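Local coordinates for RNA-binding protein RO60 (Deinococcus radiodurans, PDB 2NVO), which binds several small RNAs that accumulate during recovery from ultraviolet irradiation and contributes to the bacterium's resistance to that radiation, at residues L275-P289 with G335-L347. Numbering follows the deposited sequence.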
ATOM      1  N   LEU A 275     -10.050   8.631   8.396  1.00 20.25           N
ATOM      2  CA  LEU A 275      -9.565   7.513   9.200  1.00 22.74           C
ATOM      3  C   LEU A 275      -8.189   7.793   9.808  1.00 19.62           C
ATOM      4  O   LEU A 275      -7.967   7.551  10.998  1.00 21.16           O
ATOM      5  CB  LEU A 275      -9.552   6.230   8.377  1.00 20.21           C
ATOM      6  CG  LEU A 275     -10.951   5.659   8.174  1.00 18.49           C
ATOM      7  CD1 LEU A 275     -10.948   4.553   7.119  1.00 18.24           C
ATOM      8  CD2 LEU A 275     -11.484   5.164   9.491  1.00 17.40           C
ATOM      9  N   ARG A 276      -7.275   8.331   9.011  1.00 22.66           N
ATOM     10  CA  ARG A 276      -5.941   8.611   9.537  1.00 23.78           C
ATOM     11  C   ARG A 276      -5.823   9.937  10.274  1.00 25.45           C
ATOM     12  O   ARG A 276      -4.745  10.278  10.749  1.00 22.30           O
ATOM     13  CB  ARG A 276      -4.868   8.500   8.451  1.00 29.25           C
ATOM     14  CG  ARG A 276      -5.039   9.424   7.273  1.00 31.02           C
ATOM     15  CD  ARG A 276      -3.760   9.462   6.429  1.00 35.50           C
ATOM     16  NE  ARG A 276      -4.072   9.601   5.006  1.00 41.49           N
ATOM     17  CZ  ARG A 276      -4.141  10.761   4.357  1.00 39.03           C
ATOM     18  NH1 ARG A 276      -3.899  11.904   4.995  1.00 37.88           N
ATOM     19  NH2 ARG A 276      -4.444  10.776   3.061  1.00 43.95           N
ATOM     20  N   ASN A 277      -6.928  10.674  10.406  1.00 24.68           N
ATOM     21  CA  ASN A 277      -6.855  12.001  11.003  1.00 21.50           C
ATOM     22  C   ASN A 277      -7.664  12.206  12.281  1.00 23.44           C
ATOM     23  O   ASN A 277      -7.711  13.318  12.818  1.00 24.27           O
ATOM     24  CB  ASN A 277      -7.163  13.084   9.957  1.00 26.25           C
ATOM     25  CG  ASN A 277      -5.969  13.389   9.066  1.00 26.80           C
ATOM     26  OD1 ASN A 277      -5.046  14.079   9.479  1.00 32.09           O
ATOM     27  ND2 ASN A 277      -5.990  12.890   7.839  1.00 27.81           N
ATOM     28  N   LEU A 278      -8.282  11.138  12.778  1.00 17.58           N
ATOM     29  CA  LEU A 278      -9.044  11.209  14.013  1.00 18.96           C
ATOM     30  C   LEU A 278      -8.225  11.766  15.196  1.00 22.47           C
ATOM     31  O   LEU A 278      -8.713  12.583  15.986  1.00 19.43           O
ATOM     32  CB  LEU A 278      -9.648   9.842  14.344  1.00 16.78           C
ATOM     33  CG  LEU A 278     -10.583   9.307  13.248  1.00 18.42           C
ATOM     34  CD1 LEU A 278     -10.977   7.874  13.538  1.00 17.82           C
ATOM     35  CD2 LEU A 278     -11.841  10.190  13.129  1.00 13.72           C
ATOM     36  N   GLY A 279      -6.981  11.318  15.329  1.00 25.77           N
ATOM     37  CA  GLY A 279      -6.131  11.799  16.407  1.00 18.19           C
ATOM     38  C   GLY A 279      -5.831  13.280  16.258  1.00 21.22           C
ATOM     39  O   GLY A 279      -5.928  14.051  17.217  1.00 26.07           O
ATOM     40  N   ASN A 280      -5.467  13.674  15.048  1.00 19.07           N
ATOM     41  CA  ASN A 280      -5.242  15.075  14.720  1.00 27.78           C
ATOM     42  C   ASN A 280      -6.436  15.984  15.033  1.00 30.38           C
ATOM     43  O   ASN A 280      -6.271  17.193  15.197  1.00 30.31           O
ATOM     44  CB  ASN A 280      -4.864  15.208  13.241  1.00 28.20           C
ATOM     45  CG  ASN A 280      -3.400  14.874  12.976  1.00 34.79           C
ATOM     46  OD1 ASN A 280      -2.578  14.881  13.892  1.00 33.50           O
ATOM     47  ND2 ASN A 280      -3.069  14.590  11.720  1.00 33.09           N
ATOM     48  N   LEU A 281      -7.631  15.394  15.107  1.00 25.37           N
ATOM     49  CA  LEU A 281      -8.866  16.134  15.361  1.00 20.93           C
ATOM     50  C   LEU A 281      -9.159  16.194  16.849  1.00 26.52           C
ATOM     51  O   LEU A 281      -9.722  17.169  17.348  1.00 26.51           O
ATOM     52  CB  LEU A 281     -10.028  15.462  14.620  1.00 26.94           C
ATOM     53  CG  LEU A 281      -9.948  15.613  13.100  1.00 20.74           C
ATOM     54  CD1 LEU A 281     -10.760  14.558  12.357  1.00 27.09           C
ATOM     55  CD2 LEU A 281     -10.395  17.009  12.704  1.00 32.14           C
ATOM     56  N   GLY A 282      -8.774  15.146  17.563  1.00 21.46           N
ATOM     57  CA  GLY A 282      -8.921  15.139  19.000  1.00 26.11           C
ATOM     58  C   GLY A 282      -7.947  16.141  19.585  1.00 31.77           C
ATOM     59  O   GLY A 282      -8.227  16.771  20.611  1.00 28.34           O
ATOM     60  N   ARG A 283      -6.806  16.282  18.911  1.00 31.13           N
ATOM     61  CA  ARG A 283      -5.700  17.102  19.394  1.00 32.66           C
ATOM     62  C   ARG A 283      -6.020  18.576  19.222  1.00 33.35           C
ATOM     63  O   ARG A 283      -6.042  19.324  20.198  1.00 37.73           O
ATOM     64  CB  ARG A 283      -4.411  16.765  18.638  1.00 33.79           C
ATOM     65  CG  ARG A 283      -3.160  17.388  19.247  1.00 38.54           C
ATOM     66  CD  ARG A 283      -1.909  17.089  18.427  1.00 35.73           C
ATOM     67  NE  ARG A 283      -1.798  17.915  17.227  1.00 32.39           N
ATOM     68  CZ  ARG A 283      -1.780  17.426  15.993  1.00 31.00           C
ATOM     69  NH1 ARG A 283      -1.873  16.120  15.810  1.00 37.66           N
ATOM     70  NH2 ARG A 283      -1.671  18.235  14.944  1.00 29.95           N
ATOM     71  N   VAL A 284      -6.278  18.975  17.980  1.00 36.65           N
ATOM     72  CA  VAL A 284      -6.647  20.350  17.655  1.00 36.67           C
ATOM     73  C   VAL A 284      -8.028  20.755  18.171  1.00 40.68           C
ATOM     74  O   VAL A 284      -8.593  21.742  17.703  1.00 41.63           O
ATOM     75  CB  VAL A 284      -6.608  20.595  16.145  1.00 39.86           C
ATOM     76  CG1 VAL A 284      -5.275  20.152  15.583  1.00 41.77           C
ATOM     77  CG2 VAL A 284      -7.737  19.853  15.466  1.00 39.36           C
ATOM     78  N   GLY A 285      -8.567  19.993  19.124  1.00 35.99           N
ATOM     79  CA  GLY A 285      -9.767  20.380  19.849  1.00 34.61           C
ATOM     80  C   GLY A 285     -11.081  20.369  19.078  1.00 37.76           C
ATOM     81  O   GLY A 285     -12.073  20.959  19.514  1.00 37.50           O
ATOM     82  N   VAL A 286     -11.096  19.692  17.938  1.00 30.67           N
ATOM     83  CA  VAL A 286     -12.303  19.583  17.129  1.00 33.69           C
ATOM     84  C   VAL A 286     -13.237  18.425  17.560  1.00 32.97           C
ATOM     85  O   VAL A 286     -14.466  18.545  17.509  1.00 30.11           O
ATOM     86  CB  VAL A 286     -11.934  19.404  15.650  1.00 27.81           C
ATOM     87  CG1 VAL A 286     -13.134  18.898  14.858  1.00 30.52           C
ATOM     88  CG2 VAL A 286     -11.401  20.700  15.077  1.00 35.07           C
ATOM     89  N   LEU A 287     -12.645  17.315  17.991  1.00 27.85           N
ATOM     90  CA  LEU A 287     -13.380  16.081  18.244  1.00 20.41           C
ATOM     91  C   LEU A 287     -13.247  15.667  19.709  1.00 27.02           C
ATOM     92  O   LEU A 287     -12.280  14.998  20.091  1.00 24.29           O
ATOM     93  CB  LEU A 287     -12.826  14.993  17.312  1.00 26.34           C
ATOM     94  CG  LEU A 287     -13.452  13.612  17.114  1.00 21.65           C
ATOM     95  CD1 LEU A 287     -14.915  13.681  16.619  1.00 19.61           C
ATOM     96  CD2 LEU A 287     -12.613  12.841  16.111  1.00 20.72           C
ATOM     97  N   THR A 288     -14.211  16.068  20.534  1.00 20.64           N
ATOM     98  CA  THR A 288     -14.135  15.856  21.980  1.00 27.75           C
ATOM     99  C   THR A 288     -15.424  15.271  22.538  1.00 27.49           C
ATOM    100  O   THR A 288     -16.498  15.522  22.011  1.00 31.20           O
ATOM    101  CB  THR A 288     -13.819  17.174  22.725  1.00 32.45           C
ATOM    102  OG1 THR A 288     -15.000  17.989  22.796  1.00 32.16           O
ATOM    103  CG2 THR A 288     -12.720  17.937  21.999  1.00 32.03           C
ATOM    104  N   PRO A 289     -15.314  14.503  23.627  1.00 29.90           N
ATOM    105  CA  PRO A 289     -16.388  13.714  24.241  1.00 35.16           C
ATOM    106  C   PRO A 289     -17.636  14.503  24.646  1.00 34.24           C
ATOM    107  O   PRO A 289     -18.666  13.893  24.930  1.00 37.08           O
ATOM    108  CB  PRO A 289     -15.710  13.130  25.489  1.00 36.32           C
ATOM    109  CG  PRO A 289     -14.507  13.999  25.704  1.00 35.83           C
ATOM    110  CD  PRO A 289     -14.041  14.286  24.330  1.00 32.19           C
ATOM    111  N   GLY A 335       1.137  15.517  19.652  1.00 53.33           N
ATOM    112  CA  GLY A 335       0.641  15.843  20.971  1.00 48.65           C
ATOM    113  C   GLY A 335      -0.235  14.727  21.497  1.00 46.42           C
ATOM    114  O   GLY A 335       0.016  13.543  21.250  1.00 45.85           O
ATOM    115  N   THR A 336      -1.264  15.108  22.236  1.00 37.71           N
ATOM    116  CA  THR A 336      -2.218  14.149  22.747  1.00 35.80           C
ATOM    117  C   THR A 336      -3.634  14.603  22.393  1.00 37.69           C
ATOM    118  O   THR A 336      -3.836  15.707  21.876  1.00 31.86           O
ATOM    119  CB  THR A 336      -2.090  13.973  24.268  1.00 37.05           C
ATOM    120  OG1 THR A 336      -2.579  15.143  24.937  1.00 35.63           O
ATOM    121  CG2 THR A 336      -0.635  13.737  24.662  1.00 39.07           C
ATOM    122  N   TRP A 337      -4.599  13.727  22.657  1.00 33.05           N
ATOM    123  CA  TRP A 337      -6.008  14.037  22.460  1.00 34.03           C
ATOM    124  C   TRP A 337      -6.822  13.128  23.355  1.00 29.62           C
ATOM    125  O   TRP A 337      -6.276  12.209  23.964  1.00 30.57           O
ATOM    126  CB  TRP A 337      -6.414  13.870  20.996  1.00 28.76           C
ATOM    127  CG  TRP A 337      -6.215  12.484  20.435  1.00 29.50           C
ATOM    128  CD1 TRP A 337      -7.120  11.462  20.431  1.00 28.51           C
ATOM    129  CD2 TRP A 337      -5.041  11.981  19.783  1.00 29.63           C
ATOM    130  NE1 TRP A 337      -6.583  10.353  19.819  1.00 27.30           N
ATOM    131  CE2 TRP A 337      -5.307  10.646  19.413  1.00 28.94           C
ATOM    132  CE3 TRP A 337      -3.789  12.530  19.481  1.00 31.88           C
ATOM    133  CZ2 TRP A 337      -4.367   9.851  18.761  1.00 28.44           C
ATOM    134  CZ3 TRP A 337      -2.857  11.740  18.829  1.00 32.38           C
ATOM    135  CH2 TRP A 337      -3.152  10.415  18.475  1.00 30.88           C
ATOM    136  N   LEU A 338      -8.118  13.395  23.453  1.00 27.59           N
ATOM    137  CA  LEU A 338      -9.003  12.570  24.262  1.00 28.48           C
ATOM    138  C   LEU A 338      -9.954  11.778  23.370  1.00 32.58           C
ATOM    139  O   LEU A 338     -10.954  12.321  22.875  1.00 29.89           O
ATOM    140  CB  LEU A 338      -9.792  13.430  25.246  1.00 35.14           C
ATOM    141  CG  LEU A 338     -10.770  12.651  26.120  1.00 33.53           C
ATOM    142  CD1 LEU A 338     -10.053  11.514  26.828  1.00 36.12           C
ATOM    143  CD2 LEU A 338     -11.449  13.571  27.128  1.00 37.78           C
ATOM    144  N   PRO A 339      -9.648  10.484  23.171  1.00 31.74           N
ATOM    145  CA  PRO A 339     -10.441   9.619  22.290  1.00 27.04           C
ATOM    146  C   PRO A 339     -11.895   9.632  22.715  1.00 25.64           C
ATOM    147  O   PRO A 339     -12.176   9.426  23.893  1.00 28.24           O
ATOM    148  CB  PRO A 339      -9.850   8.225  22.542  1.00 26.12           C
ATOM    149  CG  PRO A 339      -8.461   8.480  23.086  1.00 24.96           C
ATOM    150  CD  PRO A 339      -8.595   9.737  23.888  1.00 30.17           C
ATOM    151  N   VAL A 340     -12.801   9.887  21.774  1.00 23.14           N
ATOM    152  CA  VAL A 340     -14.230   9.804  22.051  1.00 22.71           C
ATOM    153  C   VAL A 340     -14.703   8.370  21.916  1.00 17.95           C
ATOM    154  O   VAL A 340     -14.600   7.792  20.843  1.00 18.35           O
ATOM    155  CB  VAL A 340     -15.050  10.653  21.058  1.00 22.27           C
ATOM    156  CG1 VAL A 340     -16.522  10.496  21.359  1.00 22.02           C
ATOM    157  CG2 VAL A 340     -14.622  12.109  21.113  1.00 24.17           C
ATOM    158  N   PRO A 341     -15.244   7.797  23.000  1.00 19.61           N
ATOM    159  CA  PRO A 341     -15.618   6.380  23.040  1.00 22.81           C
ATOM    160  C   PRO A 341     -16.552   5.961  21.911  1.00 21.88           C
ATOM    161  O   PRO A 341     -16.311   4.939  21.274  1.00 19.45           O
ATOM    162  CB  PRO A 341     -16.318   6.245  24.391  1.00 22.22           C
ATOM    163  CG  PRO A 341     -15.670   7.292  25.235  1.00 22.30           C
ATOM    164  CD  PRO A 341     -15.458   8.454  24.300  1.00 23.62           C
ATOM    165  N   ARG A 342     -17.598   6.737  21.650  1.00 20.01           N
ATOM    166  CA  ARG A 342     -18.555   6.330  20.623  1.00 20.25           C
ATOM    167  C   ARG A 342     -17.949   6.378  19.216  1.00 14.75           C
ATOM    168  O   ARG A 342     -18.477   5.762  18.296  1.00 16.32           O
ATOM    169  CB  ARG A 342     -19.859   7.149  20.725  1.00 19.78           C
ATOM    170  CG  ARG A 342     -20.791   6.660  21.837  1.00 24.65           C
ATOM    171  CD  ARG A 342     -22.036   7.545  22.021  1.00 23.58           C
ATOM    172  NE  ARG A 342     -22.921   7.454  20.871  1.00 22.82           N
ATOM    173  CZ  ARG A 342     -23.027   8.388  19.938  1.00 19.58           C
ATOM    174  NH1 ARG A 342     -22.319   9.502  20.038  1.00 19.89           N
ATOM    175  NH2 ARG A 342     -23.856   8.212  18.915  1.00 16.35           N
ATOM    176  N   VAL A 343     -16.849   7.110  19.045  1.00 12.42           N
ATOM    177  CA  VAL A 343     -16.127   7.111  17.768  1.00 13.44           C
ATOM    178  C   VAL A 343     -15.324   5.816  17.668  1.00 15.74           C
ATOM    179  O   VAL A 343     -15.331   5.149  16.638  1.00 12.25           O
ATOM    180  CB  VAL A 343     -15.187   8.337  17.609  1.00 14.83           C
ATOM    181  CG1 VAL A 343     -14.305   8.201  16.384  1.00 11.73           C
ATOM    182  CG2 VAL A 343     -15.997   9.644  17.520  1.00 12.98           C
ATOM    183  N   VAL A 344     -14.643   5.464  18.756  1.00 14.84           N
ATOM    184  CA  VAL A 344     -13.990   4.158  18.839  1.00 18.45           C
ATOM    185  C   VAL A 344     -14.985   3.057  18.514  1.00 15.41           C
ATOM    186  O   VAL A 344     -14.687   2.137  17.755  1.00 15.32           O
ATOM    187  CB  VAL A 344     -13.400   3.915  20.234  1.00 16.51           C
ATOM    188  CG1 VAL A 344     -13.035   2.439  20.399  1.00 21.54           C
ATOM    189  CG2 VAL A 344     -12.193   4.810  20.443  1.00 14.33           C
ATOM    190  N   ASP A 345     -16.184   3.175  19.078  1.00 20.12           N
ATOM    191  CA  ASP A 345     -17.268   2.227  18.819  1.00 17.27           C
ATOM    192  C   ASP A 345     -17.640   2.158  17.345  1.00 16.60           C
ATOM    193  O   ASP A 345     -17.908   1.088  16.813  1.00 16.76           O
ATOM    194  CB  ASP A 345     -18.529   2.619  19.593  1.00 21.33           C
ATOM    195  CG  ASP A 345     -18.529   2.124  21.024  1.00 27.20           C
ATOM    196  OD1 ASP A 345     -17.733   1.217  21.355  1.00 32.19           O
ATOM    197  OD2 ASP A 345     -19.343   2.648  21.817  1.00 34.18           O
ATOM    198  N   ALA A 346     -17.713   3.312  16.695  1.00 17.21           N
ATOM    199  CA  ALA A 346     -18.139   3.355  15.300  1.00 15.06           C
ATOM    200  C   ALA A 346     -17.094   2.678  14.415  1.00 13.44           C
ATOM    201  O   ALA A 346     -17.405   2.102  13.363  1.00 11.13           O
ATOM    202  CB  ALA A 346     -18.335   4.778  14.869  1.00 13.26           C
ATOM    203  N   LEU A 347     -15.842   2.794  14.830  1.00 13.07           N
ATOM    204  CA  LEU A 347     -14.742   2.149  14.113  1.00 11.27           C
ATOM    205  C   LEU A 347     -14.839   0.625  14.196  1.00 11.91           C
ATOM    206  O   LEU A 347     -14.444  -0.084  13.267  1.00 12.39           O
ATOM    207  CB  LEU A 347     -13.405   2.681  14.613  1.00 10.54           C
ATOM    208  CG  LEU A 347     -13.157   4.131  14.187  1.00  8.95           C
ATOM    209  CD1 LEU A 347     -12.007   4.710  14.974  1.00 12.62           C
ATOM    210  CD2 LEU A 347     -12.884   4.222  12.703  1.00  8.01           C
TER
HETATM  211  O   HOH W   1     -10.689  12.863  20.163  1.00 24.41           O
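Trp337 lies against the glycine side of helix 275-283, in the horseshoe of HEAT-like helical repeats that makes up the TROVE domain. CA of Gly279 sits over the indole of Trp337 as a CH-pi contact, 3.5 Å from the centroid of the six-membered ring and 17° off its normal. With no side chain at Gly279, the ring can lie directly on the helix backbone; chi1 of 60° sets CG between the backbone N and the carbonyl carbon and directs it toward the helix, and chi2 turns the ring so that its face meets Gly279. The ring of Tyr325, from helix 315-326, meets the indole almost in parallel, and the backbone O of Tyr325 takes the bond from NE1, fixing how the ring is turned.

Beside the tryptophan, Arg283 runs its aliphatic part along the chain at Gly335 and Thr336. CG of Arg283 comes within 3.2 Å of Thr336 O, and its CD lies 3.6 Å from Gly335 N. The chain bends at chi3 (78°), carrying the guanidinium back toward Asn280 on its own helix.

Pro289 covers the other end, where the chain turns into helix 341-347. Its ring crosses the side chain of Leu338 at about a right angle, with CG of Pro289 and CD2 of Leu338 tightly packed at 3.4 Å, while its CD meets CG2 of the N-cap residue Val340. Farther along, the two helices run antiparallel, with axes 12.5 Å apart, and leucines bridge the gap: Leu278 and Leu347 meet tip to tip, CD1 to CD1 at 3.6 Å, and Leu275 slides past Leu347. Between the loops, one water donates to both Leu287 O, at 2.7 Å, and Leu338 O, at 2.8 Å.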